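Local atomic coordinates of fructooligosaccharide ABC transporter substrate-binding protein FusA (Streptococcus pneumoniae, PDB entry 5G5Y), a protein that binds short- and long-chain fructooligosaccharides, preferring tetrasaccharides and larger, as the solute-binding component of the FusABC-MsmK importer. Residues A[18-23]-A[33-38]; A[179-184]-A[262-267]. One frame throughout, in Å; residues are numbered along the deposited sequence.

Contact 1 (A[18-23]-A[33-38]). With ZN (zinc ion), chain F; ZN (zinc ion), chain L.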
ATOM      1  N   ASP A  18      12.015 -26.183  -5.586  1.00 20.72           N
ATOM      2  CA  ASP A  18      10.909 -26.663  -6.406  1.00 20.74           C
ATOM      3  C   ASP A  18       9.602 -26.279  -5.715  1.00 18.97           C
ATOM      4  O   ASP A  18       9.292 -26.816  -4.677  1.00 18.97           O
ATOM      5  CB  ASP A  18      10.994 -28.178  -6.584  1.00 21.45           C
ATOM      6  CG  ASP A  18       9.887 -28.742  -7.484  1.00 22.22           C
ATOM      7  OD1 ASP A  18       9.020 -27.972  -8.013  1.00 21.14           O
ATOM      8  OD2 ASP A  18       9.883 -29.990  -7.672  1.00 23.71           O
ATOM      9  N   PRO A  19       8.813 -25.371  -6.322  1.00 17.62           N
ATOM     10  CA  PRO A  19       7.522 -25.010  -5.722  1.00 17.59           C
ATOM     11  C   PRO A  19       6.555 -26.186  -5.485  1.00 17.37           C
ATOM     12  O   PRO A  19       5.686 -26.086  -4.615  1.00 17.63           O
ATOM     13  CB  PRO A  19       6.914 -24.069  -6.745  1.00 16.65           C
ATOM     14  CG  PRO A  19       8.065 -23.461  -7.431  1.00 17.27           C
ATOM     15  CD  PRO A  19       9.068 -24.591  -7.538  1.00 17.37           C
ATOM     16  N   ASN A  20       6.672 -27.250  -6.264  1.00 17.31           N
ATOM     17  CA  ASN A  20       5.823 -28.419  -6.046  1.00 19.57           C
ATOM     18  C   ASN A  20       6.042 -29.115  -4.691  1.00 20.84           C
ATOM     19  O   ASN A  20       5.271 -29.986  -4.347  1.00 22.90           O
ATOM     20  CB  ASN A  20       5.960 -29.426  -7.171  1.00 19.39           C
ATOM     21  CG  ASN A  20       5.374 -28.936  -8.479  1.00 18.33           C
ATOM     22  OD1 ASN A  20       4.359 -28.207  -8.506  1.00 18.14           O
ATOM     23  ND2 ASN A  20       5.982 -29.338  -9.572  1.00 17.78           N
ATOM     24  N   GLU A  21       7.076 -28.746  -3.943  1.00 21.41           N
ATOM     25  CA  GLU A  21       7.247 -29.188  -2.557  1.00 22.79           C
ATOM     26  C   GLU A  21       6.359 -28.417  -1.536  1.00 23.96           C
ATOM     27  O   GLU A  21       6.350 -28.754  -0.362  1.00 24.53           O
ATOM     28  CB  GLU A  21       8.726 -29.094  -2.153  1.00 25.33           C
ATOM     29  CG  GLU A  21       9.598 -30.037  -2.968  1.00 30.10           C
ATOM     30  CD  GLU A  21      11.072 -29.974  -2.587  1.00 35.11           C
ATOM     31  OE1 GLU A  21      11.395 -29.371  -1.550  1.00 39.49           O
ATOM     32  OE2 GLU A  21      11.907 -30.517  -3.349  1.00 41.35           O
ATOM     33  N   LYS A  22       5.660 -27.371  -1.981  1.00 19.92           N
ATOM     34  CA  LYS A  22       4.650 -26.678  -1.174  1.00 18.21           C
ATOM     35  C   LYS A  22       3.340 -27.469  -1.133  1.00 18.21           C
ATOM     36  O   LYS A  22       2.874 -27.956  -2.149  1.00 18.20           O
ATOM     37  CB  LYS A  22       4.359 -25.295  -1.748  1.00 17.01           C
ATOM     38  CG  LYS A  22       5.506 -24.347  -1.603  1.00 17.72           C
ATOM     39  CD  LYS A  22       5.159 -22.914  -2.008  1.00 18.39           C
ATOM     40  CE  LYS A  22       6.332 -22.004  -1.750  1.00 20.19           C
ATOM     41  NZ  LYS A  22       6.192 -20.597  -2.251  1.00 22.21           N
ATOM     42  N   LEU A  23       2.774 -27.588   0.067  1.00 18.77           N
ATOM     43  CA  LEU A  23       1.509 -28.294   0.287  1.00 17.76           C
ATOM     44  C   LEU A  23       0.348 -27.740  -0.570  1.00 17.47           C
ATOM     45  O   LEU A  23      -0.468 -28.516  -1.152  1.00 17.15           O
ATOM     46  CB  LEU A  23       1.192 -28.334   1.787  1.00 17.96           C
ATOM     47  CG  LEU A  23      -0.022 -29.121   2.227  1.00 19.39           C
ATOM     48  CD1 LEU A  23      -0.068 -30.552   1.668  1.00 20.65           C
ATOM     49  CD2 LEU A  23      -0.073 -29.156   3.751  1.00 19.57           C
ATOM     50  N   GLY A  33      -5.493 -31.703 -11.986  1.00 22.36           N
ATOM     51  CA  GLY A  33      -4.928 -32.652 -12.948  1.00 22.93           C
ATOM     52  C   GLY A  33      -3.834 -32.059 -13.808  1.00 21.81           C
ATOM     53  O   GLY A  33      -3.550 -32.596 -14.859  1.00 20.78           O
ATOM     54  N   VAL A  34      -3.195 -30.960 -13.358  1.00 18.65           N
ATOM     55  CA  VAL A  34      -2.174 -30.315 -14.127  1.00 18.52           C
ATOM     56  C   VAL A  34      -0.866 -30.276 -13.333  1.00 18.17           C
ATOM     57  O   VAL A  34      -0.820 -29.810 -12.203  1.00 18.77           O
ATOM     58  CB  VAL A  34      -2.560 -28.872 -14.549  1.00 20.73           C
ATOM     59  CG1 VAL A  34      -1.469 -28.269 -15.423  1.00 20.32           C
ATOM     60  CG2 VAL A  34      -3.899 -28.839 -15.304  1.00 21.01           C
ATOM     61  N   HIS A  35       0.195 -30.782 -13.937  1.00 17.18           N
ATOM     62  CA  HIS A  35       1.529 -30.746 -13.341  1.00 17.07           C
ATOM     63  C   HIS A  35       2.220 -29.503 -13.853  1.00 16.31           C
ATOM     64  O   HIS A  35       2.333 -29.345 -15.049  1.00 18.56           O
ATOM     65  CB  HIS A  35       2.358 -31.963 -13.760  1.00 17.16           C
ATOM     66  CG  HIS A  35       3.743 -31.923 -13.218  1.00 17.59           C
ATOM     67  ND1 HIS A  35       4.045 -32.367 -11.958  1.00 17.21           N
ATOM     68  CD2 HIS A  35       4.882 -31.377 -13.708  1.00 18.14           C
ATOM     69  CE1 HIS A  35       5.318 -32.140 -11.703  1.00 19.17           C
ATOM     70  NE2 HIS A  35       5.846 -31.539 -12.750  1.00 19.11           N
ATOM     71  N   ILE A  36       2.622 -28.612 -12.959  1.00 16.53           N
ATOM     72  CA  ILE A  36       3.400 -27.441 -13.317  1.00 16.05           C
ATOM     73  C   ILE A  36       4.883 -27.745 -13.202  1.00 14.41           C
ATOM     74  O   ILE A  36       5.363 -28.182 -12.149  1.00 17.37           O
ATOM     75  CB  ILE A  36       3.076 -26.214 -12.439  1.00 16.17           C
ATOM     76  CG1 ILE A  36       1.552 -25.946 -12.438  1.00 16.70           C
ATOM     77  CG2 ILE A  36       3.822 -24.979 -12.968  1.00 15.99           C
ATOM     78  CD1 ILE A  36       0.970 -25.702 -13.826  1.00 17.26           C
ATOM     79  N   ASP A  37       5.583 -27.510 -14.295  1.00 14.26           N
ATOM     80  CA  ASP A  37       7.016 -27.556 -14.315  1.00 15.93           C
ATOM     81  C   ASP A  37       7.516 -26.127 -14.081  1.00 15.96           C
ATOM     82  O   ASP A  37       7.440 -25.280 -14.984  1.00 17.19           O
ATOM     83  CB  ASP A  37       7.559 -28.105 -15.628  1.00 17.21           C
ATOM     84  CG  ASP A  37       9.068 -28.224 -15.596  1.00 20.06           C
ATOM     85  OD1 ASP A  37       9.604 -28.310 -14.486  1.00 19.87           O
ATOM     86  OD2 ASP A  37       9.706 -28.268 -16.645  1.00 24.63           O
ATOM     87  N   TRP A  38       8.022 -25.877 -12.880  1.00 15.81           N
ATOM     88  CA  TRP A  38       8.361 -24.506 -12.476  1.00 17.81           C
ATOM     89  C   TRP A  38       9.768 -24.107 -12.835  1.00 18.94           C
ATOM     90  O   TRP A  38      10.709 -24.908 -12.654  1.00 17.31           O
ATOM     91  CB  TRP A  38       8.207 -24.293 -10.974  1.00 18.22           C
ATOM     92  CG  TRP A  38       6.859 -24.564 -10.454  1.00 18.16           C
ATOM     93  CD1 TRP A  38       6.398 -25.751  -9.948  1.00 18.07           C
ATOM     94  CD2 TRP A  38       5.749 -23.650 -10.404  1.00 17.98           C
ATOM     95  NE1 TRP A  38       5.101 -25.625  -9.591  1.00 16.89           N
ATOM     96  CE2 TRP A  38       4.673 -24.349  -9.840  1.00 17.48           C
ATOM     97  CE3 TRP A  38       5.570 -22.309 -10.765  1.00 17.69           C
ATOM     98  CZ2 TRP A  38       3.396 -23.756  -9.652  1.00 16.81           C
ATOM     99  CZ3 TRP A  38       4.297 -21.725 -10.577  1.00 17.68           C
ATOM    100  CH2 TRP A  38       3.253 -22.445 -10.011  1.00 16.51           C
TER
HETATM  101 ZN    ZN F1539       3.018 -33.891 -10.993  1.00 22.93          ZN
HETATM  102 ZN    ZN L1545      11.653 -28.416 -14.113  1.00 36.38          ZN
HETATM  103  O   HOH W   1       8.996 -27.948 -10.853  1.00 22.93           O
HETATM  104  O   HOH W   2       2.265 -29.162 -10.033  1.00 13.34           O
HETATM  105  O   HOH W   3      12.273 -29.355 -15.934  1.00 38.95           O
HETATM  106  O   HOH W   4      11.583 -27.643 -11.886  1.00 34.98           O
HETATM  107  O   HOH W   5      12.168 -26.552 -15.189  1.00 38.91           O
HETATM  108  O   HOH W   6      14.057 -28.222 -13.873  1.00 37.71           O
HETATM  109  O   HOH W   7      11.644 -30.322 -12.764  1.00 35.64           O
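Two hydrogen bonds from one amide, that of Asn20, tie the loop 18-23 to the strand residues 33-38. Asn20 ND2 donates to Ile36 O at 2.9 Å, the carbonyl pointing almost straight at the donor. The other half of the amide, Asn20 OD1, accepts from Trp38 NE1, also at 2.9 Å. That oxygen sits in the indole plane, but the amide is turned 65° against the ring, and the N-H therefore arrives from above the carbonyl plane. With chi1 at -69°, Asn20 CG lies opposite its own carbonyl carbon, and the amide reaches between the Ile36 carbonyl and the indole N-H, its rotation fixed by both.

Apolar contact comes from Pro19, laid over one face of Trp38. Its CB stands 3.6 Å from the centroid of the five-membered ring, nearly on the ring normal, a CH-pi contact, while Pro19 CG comes within 3.4 Å of Trp38 CG. Ile36 CG2 covers the opposite face, and the indole is clamped between proline and isoleucine.

Two waters add to the polar contacts: one bridges Asp18 OD1 to Trp38 N, another accepts from Ile36 N within hydrogen-bonding reach of Asn20 OD1. Asp18 OD1 also accepts from Asn20 N at 3.0 Å, an Asx turn that holds the backbone of Asn20.

Two zinc ions bind side chains of the strand, one at His35 ND1 with Glu29, the other at Asp37 OD1 (2.1 Å) with five waters.

Strand 3-10, helix 23-32 and edge strand 34-41 form a beta-alpha-beta crossover, its strands parallel neighbours; the contact packs the loop before the helix against the second strand. Leu25 of the helix touches both Pro19 and Trp38, while Trp325 of helix 319-329 packs on Ile36.

Contact 2 (A[179-184]-A[262-267]). With CA (calcium ion), chain C.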
ATOM      1  N   ASP A 179      15.966  14.689  27.565  1.00 32.86           N
ATOM      2  CA  ASP A 179      16.150  13.630  26.570  1.00 30.63           C
ATOM      3  C   ASP A 179      14.888  13.385  25.706  1.00 28.97           C
ATOM      4  O   ASP A 179      14.963  12.749  24.660  1.00 33.05           O
ATOM      5  CB  ASP A 179      16.586  12.328  27.265  1.00 30.87           C
ATOM      6  CG  ASP A 179      15.541  11.764  28.234  1.00 29.08           C
ATOM      7  OD1 ASP A 179      14.840  12.498  28.992  1.00 30.07           O
ATOM      8  OD2 ASP A 179      15.459  10.526  28.293  1.00 31.94           O
ATOM      9  N   GLU A 180      13.752  13.921  26.139  1.00 28.69           N
ATOM     10  CA  GLU A 180      12.477  13.760  25.424  1.00 28.26           C
ATOM     11  C   GLU A 180      12.582  14.432  24.029  1.00 27.58           C
ATOM     12  O   GLU A 180      13.034  15.588  23.914  1.00 23.73           O
ATOM     13  CB  GLU A 180      11.324  14.361  26.233  1.00 28.12           C
ATOM     14  CG  GLU A 180      10.871  13.566  27.460  1.00 30.15           C
ATOM     15  CD  GLU A 180      11.682  13.807  28.749  1.00 33.48           C
ATOM     16  OE1 GLU A 180      12.636  14.616  28.735  1.00 30.46           O
ATOM     17  OE2 GLU A 180      11.356  13.182  29.801  1.00 29.29           O
ATOM     18  N   ILE A 181      12.216  13.683  22.992  1.00 24.84           N
ATOM     19  CA  ILE A 181      12.150  14.187  21.623  1.00 23.42           C
ATOM     20  C   ILE A 181      10.658  14.394  21.391  1.00 22.73           C
ATOM     21  O   ILE A 181       9.937  13.420  21.226  1.00 23.59           O
ATOM     22  CB  ILE A 181      12.733  13.192  20.610  1.00 25.21           C
ATOM     23  CG1 ILE A 181      14.190  12.854  20.968  1.00 26.02           C
ATOM     24  CG2 ILE A 181      12.657  13.772  19.188  1.00 24.72           C
ATOM     25  CD1 ILE A 181      14.820  11.771  20.129  1.00 26.90           C
ATOM     26  N   PRO A 182      10.181  15.643  21.424  1.00 20.16           N
ATOM     27  CA  PRO A 182       8.734  15.814  21.368  1.00 19.67           C
ATOM     28  C   PRO A 182       8.044  15.277  20.116  1.00 20.21           C
ATOM     29  O   PRO A 182       6.972  14.665  20.232  1.00 19.91           O
ATOM     30  CB  PRO A 182       8.564  17.326  21.479  1.00 19.70           C
ATOM     31  CG  PRO A 182       9.803  17.742  22.269  1.00 19.25           C
ATOM     32  CD  PRO A 182      10.873  16.926  21.687  1.00 20.06           C
ATOM     33  N   PHE A 183       8.640  15.540  18.948  1.00 19.54           N
ATOM     34  CA  PHE A 183       8.008  15.264  17.630  1.00 19.72           C
ATOM     35  C   PHE A 183       9.058  14.715  16.671  1.00 18.77           C
ATOM     36  O   PHE A 183      10.101  15.318  16.483  1.00 18.23           O
ATOM     37  CB  PHE A 183       7.441  16.593  17.120  1.00 19.64           C
ATOM     38  CG  PHE A 183       6.533  16.503  15.928  1.00 18.30           C
ATOM     39  CD1 PHE A 183       5.165  16.293  16.091  1.00 19.23           C
ATOM     40  CD2 PHE A 183       7.007  16.780  14.643  1.00 18.28           C
ATOM     41  CE1 PHE A 183       4.302  16.278  15.008  1.00 18.60           C
ATOM     42  CE2 PHE A 183       6.130  16.770  13.551  1.00 17.45           C
ATOM     43  CZ  PHE A 183       4.798  16.514  13.741  1.00 18.10           C
ATOM     44  N   SER A 184       8.800  13.541  16.082  1.00 17.63           N
ATOM     45  CA  SER A 184       9.735  12.938  15.146  1.00 18.17           C
ATOM     46  C   SER A 184       9.015  12.281  13.983  1.00 17.03           C
ATOM     47  O   SER A 184       7.824  12.002  14.051  1.00 17.12           O
ATOM     48  CB  SER A 184      10.624  11.905  15.840  1.00 19.12           C
ATOM     49  OG  SER A 184      11.756  11.665  15.034  1.00 19.55           O
ATOM     50  N   GLN A 262      11.665   4.593  23.746  1.00 31.88           N
ATOM     51  CA  GLN A 262      10.541   5.454  24.091  1.00 30.84           C
ATOM     52  C   GLN A 262      10.927   6.921  24.280  1.00 28.37           C
ATOM     53  O   GLN A 262      10.502   7.577  25.230  1.00 30.55           O
ATOM     54  CB  GLN A 262       9.773   4.890  25.294  1.00 33.07           C
ATOM     55  CG  GLN A 262       9.374   3.417  25.093  1.00 37.09           C
ATOM     56  CD  GLN A 262       8.205   2.953  25.947  1.00 37.21           C
ATOM     57  OE1 GLN A 262       7.642   3.710  26.723  1.00 41.25           O
ATOM     58  NE2 GLN A 262       7.836   1.682  25.793  1.00 43.37           N
ATOM     59  N   LYS A 263      11.729   7.421  23.358  1.00 25.35           N
ATOM     60  CA  LYS A 263      12.188   8.820  23.412  1.00 26.21           C
ATOM     61  C   LYS A 263      11.229   9.813  22.739  1.00 23.44           C
ATOM     62  O   LYS A 263      11.367  11.041  22.901  1.00 22.61           O
ATOM     63  CB  LYS A 263      13.575   8.920  22.793  1.00 28.43           C
ATOM     64  CG  LYS A 263      14.673   8.200  23.588  1.00 33.41           C
ATOM     65  CD  LYS A 263      15.041   8.974  24.856  1.00 37.18           C
ATOM     66  CE  LYS A 263      15.982   8.207  25.785  1.00 41.62           C
ATOM     67  NZ  LYS A 263      17.147   7.639  25.056  1.00 43.67           N
ATOM     68  N   PHE A 264      10.239   9.287  22.014  1.00 23.57           N
ATOM     69  CA  PHE A 264       9.366  10.113  21.190  1.00 23.92           C
ATOM     70  C   PHE A 264       8.110  10.533  21.946  1.00 24.74           C
ATOM     71  O   PHE A 264       7.507   9.734  22.677  1.00 26.37           O
ATOM     72  CB  PHE A 264       8.944   9.363  19.926  1.00 21.99           C
ATOM     73  CG  PHE A 264      10.045   9.051  18.954  1.00 21.10           C
ATOM     74  CD1 PHE A 264      11.136   9.887  18.751  1.00 19.83           C
ATOM     75  CD2 PHE A 264       9.926   7.918  18.149  1.00 20.19           C
ATOM     76  CE1 PHE A 264      12.067   9.596  17.789  1.00 20.02           C
ATOM     77  CE2 PHE A 264      10.865   7.618  17.194  1.00 20.96           C
ATOM     78  CZ  PHE A 264      11.946   8.456  17.009  1.00 20.56           C
ATOM     79  N   GLY A 265       7.724  11.801  21.786  1.00 23.56           N
ATOM     80  CA  GLY A 265       6.454  12.271  22.282  1.00 22.49           C
ATOM     81  C   GLY A 265       5.330  11.934  21.309  1.00 22.51           C
ATOM     82  O   GLY A 265       4.324  11.327  21.688  1.00 22.30           O
ATOM     83  N   VAL A 266       5.494  12.405  20.074  1.00 21.12           N
ATOM     84  CA  VAL A 266       4.561  12.163  18.972  1.00 19.63           C
ATOM     85  C   VAL A 266       5.431  11.701  17.835  1.00 18.14           C
ATOM     86  O   VAL A 266       6.466  12.305  17.573  1.00 17.75           O
ATOM     87  CB  VAL A 266       3.751  13.426  18.580  1.00 20.69           C
ATOM     88  CG1 VAL A 266       2.950  13.217  17.281  1.00 21.38           C
ATOM     89  CG2 VAL A 266       2.838  13.854  19.727  1.00 20.95           C
ATOM     90  N   TYR A 267       5.055  10.609  17.169  1.00 16.39           N
ATOM     91  CA  TYR A 267       5.787  10.148  16.001  1.00 16.13           C
ATOM     92  C   TYR A 267       4.813   9.483  15.016  1.00 15.69           C
ATOM     93  O   TYR A 267       3.651   9.291  15.335  1.00 16.72           O
ATOM     94  CB  TYR A 267       6.954   9.196  16.363  1.00 16.75           C
ATOM     95  CG  TYR A 267       6.516   7.793  16.736  1.00 17.22           C
ATOM     96  CD1 TYR A 267       5.952   7.510  17.983  1.00 19.05           C
ATOM     97  CD2 TYR A 267       6.596   6.775  15.815  1.00 18.86           C
ATOM     98  CE1 TYR A 267       5.545   6.207  18.315  1.00 19.87           C
ATOM     99  CE2 TYR A 267       6.173   5.482  16.114  1.00 19.21           C
ATOM    100  CZ  TYR A 267       5.642   5.194  17.350  1.00 19.02           C
ATOM    101  OH  TYR A 267       5.248   3.891  17.579  1.00 18.57           O
TER
HETATM  102 CA    CA C 601      13.761  13.233  30.657  1.00 35.12          CA
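Lys263 opens the contact through its backbone: its carbonyl O takes the N-H of Ile181 at 2.8 Å. The lysine side chain, bent at chi2 and chi4, passes across Asp179, with CE 3.5 Å from Asp179 OD2. Lys263 NZ stays 4.7 Å from Asp179 OD2, opposite charges near each other but not in contact.

Phe264 pairs with Ile181 in parallel, their side chains side by side on one face of the sheet. Ile181 CB meets the edge of the phenyl ring, whereas Ser184 CB sits over a ring face, 3.3 Å from Phe264 CE1. Ser184 OG is hydrogen-bonded to Asp244 OD2.

At Gly265 the chain turns a corner, and two successive amides keep it joined to the other strand: Gly265 N to Ile181 O, then Val266 N to Pro182 O at 2.7 Å.

Val266 pairs with Phe183 on the face opposite Ile181 and Phe264. With Val266 CG1 anti to the backbone N (chi1 171°), that methyl reaches Phe183 CD1 at 4.0 Å, next to Leu164 of helix 157-169. Val266 O accepts from Ser184 N at 3.0 Å.

Tyr267 closes the run with a weak CA-H...O contact to Ser184 O, a buried oxygen with no hydrogen-bond partner in the model.

This is a parallel strand pair at the border of a mixed sheet, led into by a calcium loop that resembles an EF-hand loop, though its bidentate Glu180 directly follows Asp179: Asp179 OD1 and both Glu180 carboxylate oxygens bind the ion with Asp171, Asn173, Asn175 and the backbone O of Glu177. Calcium binding is essential for substrate translocation, probably at this site.

Contact 1 closes before contact 2 opens along the chain, and the two lie on opposite sides of its centre, their own centres about 50 Å apart and their nearest atoms about 32 Å apart. They share no strand: segment 33-38 belongs to the sheet of strands 3-10, 34-41, 61-63 and 310-312, while the 179-184 and 262-267 pair belongs to that of strands 138-142, 181-183, 264-269 and 282-284. Such a separation is consistent with the two-lobed build of solute-binding proteins. Each contact includes an outermost strand and supplies ligands to bound metal, zinc at contact 1 and calcium at contact 2.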